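Local coordinates for nucleoside diphosphate kinase family protein (Babesia bovis, PDB 3JS9) that probably transfers the terminal phosphate of a nucleoside triphosphate to a nucleoside diphosphate through a phosphohistidine intermediate, with magnesium as cofactor, at residues T12-K17 with M81-P86; K39-K44 with E142-W147. All coordinates share one frame; numbering follows the deposited sequence.

From the N terminus, strand 10-16 comes first; two helices later the chain returns as strand 39-46, and strand 78-85 then fits between the two. Contact 1 joins 12-17 to 81-86 and closes a loop of 63 residues that contains 39-44. Contact 2 joins 39-44 to 142-147 and closes a longer loop of 97 residues that contains 81-86, so the two loops cross rather than nest. Backbone bonding between Ile82 and Ala42 couples them directly. Together they tie the centre of the sheet to strand 39-46 and the loop 142-147 that follows helix 128-138.

Contact 1. Residues T12-K17 with M81-P86; sequences TYIMVK and MIWEGP. With SO4 (sulfate ion), chain G.
Thr12 and Trp83 form a hydrogen-bonded antiparallel pair: Thr12 N reaches Trp83 O at 2.9 Å, and Trp83 N returns to Thr12 O at 3.1 Å. Ile14 and Met81 repeat the pattern, although the N-H...O angle is 169° from Ile14 N to Met81 O and only 134° from Met81 N to Ile14 O. Between them sits the non-hydrogen-bonded pair of Tyr13 and Ile82, where Ile82 CA lies 3.3 Å from Thr12 O in a CA-H...O contact.

Ile14, Met81 and Trp83 share one face of the sheet. Ile14 CG1 meets Trp83 CD1 at 3.8 Å, the two side chains crossing at about a right angle. Met81 bends at its last torsion (chi3 -85°), bringing CE to Ile14 CG2 and, at 3.8 Å, to Val16 CG2. Its sulfur lies in the plane of the Trp83 ring and accepts a weak bond from NE1, 3.4 Å from SD. On the other face, Tyr13 CD1 comes within 3.2 Å of Met81 O.

Further out, helix 26-36 packs over the first face, Phe33 stacking on Trp83, while Trp138 stacks on Tyr13. Lys17, a predicted ATP-binding residue, follows the strand and extends NZ to a sulfate, probably from the crystallisation liquor, that also bonds His123, the predicted phosphohistidine; the NZ-sulfate separation is too short to be trusted. Main-chain bonding thus fixes the register of two central strands, apolar groups and one weakly engaged indole N-H fill the helix side, and the strand leads to a lysine at what is probably a phosphate site.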
ATOM      1  N   THR A  12      -0.104  22.263 -14.025  1.00 22.44           N
ATOM      2  CA  THR A  12       1.152  22.415 -13.338  1.00 20.83           C
ATOM      3  C   THR A  12       2.211  21.438 -13.852  1.00 20.61           C
ATOM      4  O   THR A  12       1.902  20.324 -14.309  1.00 20.82           O
ATOM      5  CB  THR A  12       0.979  22.296 -11.808  1.00 21.40           C
ATOM      6  OG1 THR A  12       2.195  22.712 -11.179  1.00 23.28           O
ATOM      7  CG2 THR A  12       0.630  20.856 -11.358  1.00 18.52           C
ATOM      8  N   TYR A  13       3.467  21.854 -13.794  1.00 19.08           N
ATOM      9  CA  TYR A  13       4.515  20.995 -14.270  1.00 18.04           C
ATOM     10  C   TYR A  13       5.111  20.278 -13.064  1.00 18.04           C
ATOM     11  O   TYR A  13       5.497  20.919 -12.071  1.00 17.82           O
ATOM     12  CB  TYR A  13       5.552  21.795 -15.042  1.00 17.49           C
ATOM     13  CG  TYR A  13       6.723  20.947 -15.442  1.00 16.79           C
ATOM     14  CD1 TYR A  13       6.571  19.940 -16.387  1.00 15.99           C
ATOM     15  CD2 TYR A  13       7.983  21.112 -14.834  1.00 15.03           C
ATOM     16  CE1 TYR A  13       7.641  19.107 -16.733  1.00 15.80           C
ATOM     17  CE2 TYR A  13       9.058  20.291 -15.179  1.00 15.01           C
ATOM     18  CZ  TYR A  13       8.877  19.292 -16.133  1.00 16.03           C
ATOM     19  OH  TYR A  13       9.926  18.464 -16.485  1.00 17.31           O
ATOM     20  N   ILE A  14       5.151  18.949 -13.131  1.00 17.13           N
ATOM     21  CA  ILE A  14       5.683  18.141 -12.032  1.00 16.71           C
ATOM     22  C   ILE A  14       6.833  17.276 -12.610  1.00 17.13           C
ATOM     23  O   ILE A  14       6.663  16.627 -13.650  1.00 15.86           O
ATOM     24  CB  ILE A  14       4.554  17.220 -11.368  1.00 16.49           C
ATOM     25  CG1 ILE A  14       3.293  18.004 -10.935  1.00 15.63           C
ATOM     26  CG2 ILE A  14       5.115  16.286 -10.246  1.00 15.14           C
ATOM     27  CD1 ILE A  14       3.398  18.978  -9.703  1.00 10.00           C
ATOM     28  N   MET A  15       7.975  17.232 -11.920  1.00 17.47           N
ATOM     29  CA  MET A  15       9.119  16.529 -12.461  1.00 18.50           C
ATOM     30  C   MET A  15       9.850  15.653 -11.431  1.00 18.88           C
ATOM     31  O   MET A  15      10.380  16.137 -10.411  1.00 20.32           O
ATOM     32  CB  MET A  15      10.086  17.517 -13.126  1.00 18.15           C
ATOM     33  CG  MET A  15      11.309  16.839 -13.753  1.00 20.07           C
ATOM     34  SD  MET A  15      12.485  17.931 -14.624  1.00 23.33           S
ATOM     35  CE  MET A  15      12.816  19.157 -13.322  1.00 14.68           C
ATOM     36  N   VAL A  16       9.871  14.358 -11.681  1.00 17.74           N
ATOM     37  CA  VAL A  16      10.675  13.485 -10.851  1.00 16.96           C
ATOM     38  C   VAL A  16      12.122  13.739 -11.265  1.00 17.57           C
ATOM     39  O   VAL A  16      12.466  13.579 -12.449  1.00 17.86           O
ATOM     40  CB  VAL A  16      10.339  12.001 -11.063  1.00 16.05           C
ATOM     41  CG1 VAL A  16      11.162  11.130 -10.102  1.00 14.39           C
ATOM     42  CG2 VAL A  16       8.867  11.798 -10.875  1.00 14.53           C
ATOM     43  N   LYS A  17      12.960  14.106 -10.294  1.00 17.12           N
ATOM     44  CA  LYS A  17      14.329  14.495 -10.576  1.00 16.91           C
ATOM     45  C   LYS A  17      15.208  13.255 -10.500  1.00 17.23           C
ATOM     46  O   LYS A  17      14.733  12.184 -10.096  1.00 16.97           O
ATOM     47  CB  LYS A  17      14.795  15.516  -9.558  1.00 16.53           C
ATOM     48  CG  LYS A  17      14.058  16.845  -9.537  1.00 18.46           C
ATOM     49  CD  LYS A  17      14.653  17.620  -8.385  1.00 19.26           C
ATOM     50  CE  LYS A  17      13.878  18.831  -8.007  1.00 20.13           C
ATOM     51  NZ  LYS A  17      14.648  19.417  -6.852  1.00 19.18           N
ATOM     52  N   MET A  81       5.935  15.484 -16.218  1.00 18.54           N
ATOM     53  CA  MET A  81       4.466  15.380 -16.236  1.00 18.46           C
ATOM     54  C   MET A  81       3.835  16.747 -16.257  1.00 18.19           C
ATOM     55  O   MET A  81       4.431  17.705 -15.756  1.00 18.70           O
ATOM     56  CB  MET A  81       3.934  14.651 -14.989  1.00 18.06           C
ATOM     57  CG  MET A  81       4.357  13.183 -14.900  1.00 18.35           C
ATOM     58  SD  MET A  81       4.111  12.608 -13.220  1.00 21.95           S
ATOM     59  CE  MET A  81       5.650  13.126 -12.383  1.00 17.58           C
ATOM     60  N   ILE A  82       2.640  16.839 -16.843  1.00 17.82           N
ATOM     61  CA  ILE A  82       1.757  17.994 -16.633  1.00 17.56           C
ATOM     62  C   ILE A  82       0.435  17.438 -16.117  1.00 17.12           C
ATOM     63  O   ILE A  82      -0.069  16.465 -16.656  1.00 17.44           O
ATOM     64  CB  ILE A  82       1.468  18.776 -17.922  1.00 17.15           C
ATOM     65  CG1 ILE A  82       2.724  19.458 -18.430  1.00 17.21           C
ATOM     66  CG2 ILE A  82       0.303  19.800 -17.723  1.00 16.30           C
ATOM     67  CD1 ILE A  82       2.492  20.196 -19.795  1.00 15.51           C
ATOM     68  N   TRP A  83      -0.104  18.071 -15.082  1.00 16.92           N
ATOM     69  CA  TRP A  83      -1.349  17.680 -14.454  1.00 16.73           C
ATOM     70  C   TRP A  83      -2.319  18.851 -14.453  1.00 17.49           C
ATOM     71  O   TRP A  83      -1.916  19.994 -14.237  1.00 17.06           O
ATOM     72  CB  TRP A  83      -1.084  17.217 -13.021  1.00 16.28           C
ATOM     73  CG  TRP A  83      -0.391  15.913 -12.942  1.00 14.45           C
ATOM     74  CD1 TRP A  83       0.964  15.697 -12.895  1.00 13.58           C
ATOM     75  CD2 TRP A  83      -1.007  14.623 -12.923  1.00 12.29           C
ATOM     76  NE1 TRP A  83       1.220  14.351 -12.835  1.00 11.99           N
ATOM     77  CE2 TRP A  83       0.029  13.666 -12.869  1.00 10.89           C
ATOM     78  CE3 TRP A  83      -2.338  14.180 -12.958  1.00 10.67           C
ATOM     79  CZ2 TRP A  83      -0.220  12.292 -12.830  1.00  9.48           C
ATOM     80  CZ3 TRP A  83      -2.587  12.809 -12.924  1.00 11.86           C
ATOM     81  CH2 TRP A  83      -1.528  11.879 -12.854  1.00  8.32           C
ATOM     82  N   GLU A  84      -3.605  18.544 -14.633  1.00 18.51           N
ATOM     83  CA  GLU A  84      -4.628  19.548 -14.819  1.00 19.58           C
ATOM     84  C   GLU A  84      -5.700  19.479 -13.745  1.00 19.69           C
ATOM     85  O   GLU A  84      -6.084  18.385 -13.325  1.00 20.56           O
ATOM     86  CB  GLU A  84      -5.259  19.375 -16.209  1.00 19.98           C
ATOM     87  CG  GLU A  84      -6.428  20.291 -16.507  1.00 22.78           C
ATOM     88  CD  GLU A  84      -6.898  20.172 -17.932  1.00 29.43           C
ATOM     89  OE1 GLU A  84      -7.936  19.515 -18.178  1.00 30.57           O
ATOM     90  OE2 GLU A  84      -6.224  20.744 -18.820  1.00 33.78           O
ATOM     91  N   GLY A  85      -6.205  20.637 -13.315  1.00 19.22           N
ATOM     92  CA  GLY A  85      -7.368  20.673 -12.418  1.00 19.21           C
ATOM     93  C   GLY A  85      -7.556  22.036 -11.764  1.00 19.44           C
ATOM     94  O   GLY A  85      -6.694  22.898 -11.891  1.00 19.81           O
ATOM     95  N   PRO A  86      -8.701  22.266 -11.098  1.00 19.73           N
ATOM     96  CA  PRO A  86      -8.824  23.492 -10.307  1.00 20.11           C
ATOM     97  C   PRO A  86      -7.686  23.553  -9.280  1.00 20.82           C
ATOM     98  O   PRO A  86      -7.476  22.596  -8.524  1.00 20.47           O
ATOM     99  CB  PRO A  86     -10.155  23.306  -9.575  1.00 20.14           C
ATOM    100  CG  PRO A  86     -10.936  22.368 -10.420  1.00 19.68           C
ATOM    101  CD  PRO A  86      -9.946  21.474 -11.101  1.00 19.21           C
TER
HETATM  102  S   SO4 G 152      13.181  22.627  -7.693  1.00 60.59           S
HETATM  103  O1  SO4 G 152      11.770  22.765  -7.303  1.00 60.29           O
HETATM  104  O2  SO4 G 152      13.806  23.924  -7.575  1.00 62.06           O
HETATM  105  O3  SO4 G 152      13.455  22.143  -9.057  1.00 60.65           O
HETATM  106  O4  SO4 G 152      13.735  21.700  -6.740  1.00 62.46           O

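Contact 2. Residues K39-K44 with E142-W147. With SO4 (sulfate ion), chain E.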
ATOM      1  N   LYS A  39      -6.066  15.556 -13.584  1.00 17.21           N
ATOM      2  CA  LYS A  39      -6.122  14.827 -14.835  1.00 16.60           C
ATOM      3  C   LYS A  39      -4.767  14.888 -15.507  1.00 16.17           C
ATOM      4  O   LYS A  39      -4.197  15.973 -15.660  1.00 15.60           O
ATOM      5  CB  LYS A  39      -7.242  15.389 -15.741  1.00 16.26           C
ATOM      6  CG  LYS A  39      -7.153  14.843 -17.136  1.00 17.24           C
ATOM      7  CD  LYS A  39      -8.420  14.892 -17.904  1.00 18.73           C
ATOM      8  CE  LYS A  39      -8.553  16.213 -18.640  1.00 20.36           C
ATOM      9  NZ  LYS A  39      -9.501  16.083 -19.771  1.00 19.13           N
ATOM     10  N   LEU A  40      -4.239  13.728 -15.906  1.00 16.36           N
ATOM     11  CA  LEU A  40      -2.941  13.718 -16.572  1.00 16.31           C
ATOM     12  C   LEU A  40      -3.094  14.266 -17.987  1.00 16.88           C
ATOM     13  O   LEU A  40      -3.990  13.839 -18.729  1.00 16.74           O
ATOM     14  CB  LEU A  40      -2.359  12.320 -16.619  1.00 15.98           C
ATOM     15  CG  LEU A  40      -0.963  12.273 -17.246  1.00 16.47           C
ATOM     16  CD1 LEU A  40       0.042  13.024 -16.357  1.00 15.55           C
ATOM     17  CD2 LEU A  40      -0.487  10.824 -17.473  1.00 16.59           C
ATOM     18  N   ILE A  41      -2.225  15.219 -18.339  1.00 17.25           N
ATOM     19  CA  ILE A  41      -2.166  15.832 -19.675  1.00 17.23           C
ATOM     20  C   ILE A  41      -0.955  15.375 -20.530  1.00 17.21           C
ATOM     21  O   ILE A  41      -1.072  15.230 -21.750  1.00 16.90           O
ATOM     22  CB  ILE A  41      -2.137  17.371 -19.535  1.00 18.32           C
ATOM     23  CG1 ILE A  41      -3.402  17.850 -18.812  1.00 18.38           C
ATOM     24  CG2 ILE A  41      -1.985  18.056 -20.892  1.00 17.73           C
ATOM     25  CD1 ILE A  41      -4.703  17.386 -19.505  1.00 18.52           C
ATOM     26  N   ALA A  42       0.197  15.150 -19.894  1.00 16.76           N
ATOM     27  CA  ALA A  42       1.445  14.856 -20.607  1.00 16.78           C
ATOM     28  C   ALA A  42       2.431  14.198 -19.668  1.00 17.56           C
ATOM     29  O   ALA A  42       2.476  14.517 -18.462  1.00 18.70           O
ATOM     30  CB  ALA A  42       2.067  16.118 -21.189  1.00 16.24           C
ATOM     31  N   ALA A  43       3.232  13.295 -20.206  1.00 17.30           N
ATOM     32  CA  ALA A  43       4.241  12.645 -19.404  1.00 18.76           C
ATOM     33  C   ALA A  43       5.270  12.098 -20.356  1.00 19.22           C
ATOM     34  O   ALA A  43       4.897  11.698 -21.466  1.00 20.55           O
ATOM     35  CB  ALA A  43       3.616  11.504 -18.601  1.00 19.09           C
ATOM     36  N   LYS A  44       6.540  12.075 -19.939  1.00 19.22           N
ATOM     37  CA  LYS A  44       7.616  11.369 -20.672  1.00 19.02           C
ATOM     38  C   LYS A  44       8.876  11.199 -19.819  1.00 18.75           C
ATOM     39  O   LYS A  44       9.220  12.067 -19.030  1.00 18.29           O
ATOM     40  CB  LYS A  44       8.002  12.127 -21.950  1.00 19.22           C
ATOM     41  CG  LYS A  44       8.423  13.571 -21.692  1.00 20.27           C
ATOM     42  CD  LYS A  44       8.826  14.270 -22.947  1.00 22.21           C
ATOM     43  CE  LYS A  44       9.088  15.746 -22.703  1.00 23.38           C
ATOM     44  NZ  LYS A  44       9.077  16.510 -24.011  1.00 23.84           N
ATOM     45  N   GLU A 142       2.394  19.045 -29.283  1.00 24.69           N
ATOM     46  CA  GLU A 142       1.874  17.768 -29.786  1.00 25.40           C
ATOM     47  C   GLU A 142       1.932  16.664 -28.709  1.00 24.79           C
ATOM     48  O   GLU A 142       1.381  15.574 -28.884  1.00 25.19           O
ATOM     49  CB  GLU A 142       2.605  17.333 -31.069  1.00 26.19           C
ATOM     50  CG  GLU A 142       4.134  17.521 -31.039  1.00 32.20           C
ATOM     51  CD  GLU A 142       4.632  18.976 -31.430  1.00 40.13           C
ATOM     52  OE1 GLU A 142       3.846  19.965 -31.483  1.00 41.29           O
ATOM     53  OE2 GLU A 142       5.852  19.124 -31.709  1.00 44.39           O
ATOM     54  N   GLN A 143       2.591  16.956 -27.593  1.00 23.75           N
ATOM     55  CA  GLN A 143       2.717  16.005 -26.506  1.00 23.13           C
ATOM     56  C   GLN A 143       1.597  16.206 -25.469  1.00 22.84           C
ATOM     57  O   GLN A 143       1.512  15.505 -24.472  1.00 22.38           O
ATOM     58  CB  GLN A 143       4.113  16.119 -25.898  1.00 22.66           C
ATOM     59  CG  GLN A 143       5.235  15.629 -26.857  1.00 23.09           C
ATOM     60  CD  GLN A 143       6.637  15.970 -26.364  1.00 23.79           C
ATOM     61  OE1 GLN A 143       6.803  16.842 -25.511  1.00 23.51           O
ATOM     62  NE2 GLN A 143       7.649  15.278 -26.892  1.00 22.16           N
ATOM     63  N   LEU A 144       0.734  17.181 -25.704  1.00 22.51           N
ATOM     64  CA  LEU A 144      -0.376  17.396 -24.798  1.00 22.74           C
ATOM     65  C   LEU A 144      -1.503  16.481 -25.240  1.00 22.97           C
ATOM     66  O   LEU A 144      -1.793  16.405 -26.432  1.00 23.56           O
ATOM     67  CB  LEU A 144      -0.813  18.863 -24.814  1.00 22.33           C
ATOM     68  CG  LEU A 144       0.284  19.883 -24.455  1.00 23.23           C
ATOM     69  CD1 LEU A 144      -0.238  21.337 -24.519  1.00 20.31           C
ATOM     70  CD2 LEU A 144       0.943  19.555 -23.088  1.00 22.24           C
ATOM     71  N   VAL A 145      -2.106  15.753 -24.304  1.00 22.59           N
ATOM     72  CA  VAL A 145      -3.123  14.796 -24.668  1.00 22.85           C
ATOM     73  C   VAL A 145      -4.511  15.356 -24.335  1.00 24.09           C
ATOM     74  O   VAL A 145      -4.769  15.726 -23.199  1.00 24.59           O
ATOM     75  CB  VAL A 145      -2.854  13.395 -24.021  1.00 23.16           C
ATOM     76  CG1 VAL A 145      -3.996  12.407 -24.297  1.00 20.67           C
ATOM     77  CG2 VAL A 145      -1.521  12.826 -24.521  1.00 20.77           C
ATOM     78  N   THR A 146      -5.381  15.442 -25.343  1.00 24.68           N
ATOM     79  CA  THR A 146      -6.793  15.716 -25.134  1.00 25.59           C
ATOM     80  C   THR A 146      -7.532  14.379 -24.920  1.00 25.97           C
ATOM     81  O   THR A 146      -7.379  13.419 -25.703  1.00 26.54           O
ATOM     82  CB  THR A 146      -7.393  16.522 -26.337  1.00 26.65           C
ATOM     83  OG1 THR A 146      -6.768  17.819 -26.407  1.00 26.74           O
ATOM     84  CG2 THR A 146      -8.914  16.719 -26.189  1.00 25.88           C
ATOM     85  N   TRP A 147      -8.285  14.299 -23.828  1.00 25.71           N
ATOM     86  CA  TRP A 147      -9.131  13.147 -23.540  1.00 25.12           C
ATOM     87  C   TRP A 147     -10.159  13.516 -22.501  1.00 25.52           C
ATOM     88  O   TRP A 147     -10.044  14.580 -21.868  1.00 25.02           O
ATOM     89  CB  TRP A 147      -8.310  11.942 -23.083  1.00 24.90           C
ATOM     90  CG  TRP A 147      -7.577  12.032 -21.751  1.00 25.59           C
ATOM     91  CD1 TRP A 147      -6.533  12.860 -21.441  1.00 25.15           C
ATOM     92  CD2 TRP A 147      -7.765  11.179 -20.598  1.00 25.02           C
ATOM     93  NE1 TRP A 147      -6.090  12.604 -20.165  1.00 25.87           N
ATOM     94  CE2 TRP A 147      -6.816  11.569 -19.632  1.00 25.04           C
ATOM     95  CE3 TRP A 147      -8.666  10.142 -20.284  1.00 25.89           C
ATOM     96  CZ2 TRP A 147      -6.744  10.973 -18.363  1.00 24.73           C
ATOM     97  CZ3 TRP A 147      -8.592   9.536 -19.035  1.00 25.87           C
ATOM     98  CH2 TRP A 147      -7.624   9.954 -18.085  1.00 26.09           C
TER
HETATM   99  S   SO4 E 150     -12.173  15.597 -17.151  1.00 58.26           S
HETATM  100  O1  SO4 E 150     -11.506  14.427 -17.712  1.00 60.57           O
HETATM  101  O2  SO4 E 150     -13.567  15.573 -17.605  1.00 59.06           O
HETATM  102  O3  SO4 E 150     -11.530  16.786 -17.700  1.00 58.39           O
HETATM  103  O4  SO4 E 150     -12.040  15.536 -15.690  1.00 53.89           O
HETATM  104  O   HOH W   1       2.681  13.330 -23.114  1.00 16.01           O
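Lys39 lies along one face of the Trp147 indole, the two side chains running in opposite directions. The extended start of the Lys39 chain lays CD over the five-membered ring in a CH-pi contact, and a bend at chi3 (89°) turns CE and NZ toward Trp147 O, 2.6 Å from NZ. NZ is also 4.9 Å from the centroid of that ring, a cation-pi contact, and bonds a sulfate through O3. Trp147 places CG between its backbone N and carbonyl carbon (chi1 66°), which turns the indole N-H toward strand 39-46, and its NE1 gives Leu40 O a nearly linear bond of 2.8 Å lying in the ring plane.

Farther along, Val145 N bonds Ile41 O at 2.8 Å. Leu144 CD2 rests on Ile41 CG2, 4.0 Å away, and on Ala42 CB. At the far end the extended Lys44 meets Gln143 at about a right angle, and Lys44 NZ hydrogen-bonds Gln143 OE1 at 2.7 Å, while a water bridges Ala43 N and Gln143 O.

Ile41 and Ala42 form a classic beta bulge opposite Ile82. The segment 142-147, after helix 128-138, runs along strand 39-46 on the edge away from strand 78-85, and Phe45 of a neighbouring subunit meets Trp147 edge-to-face.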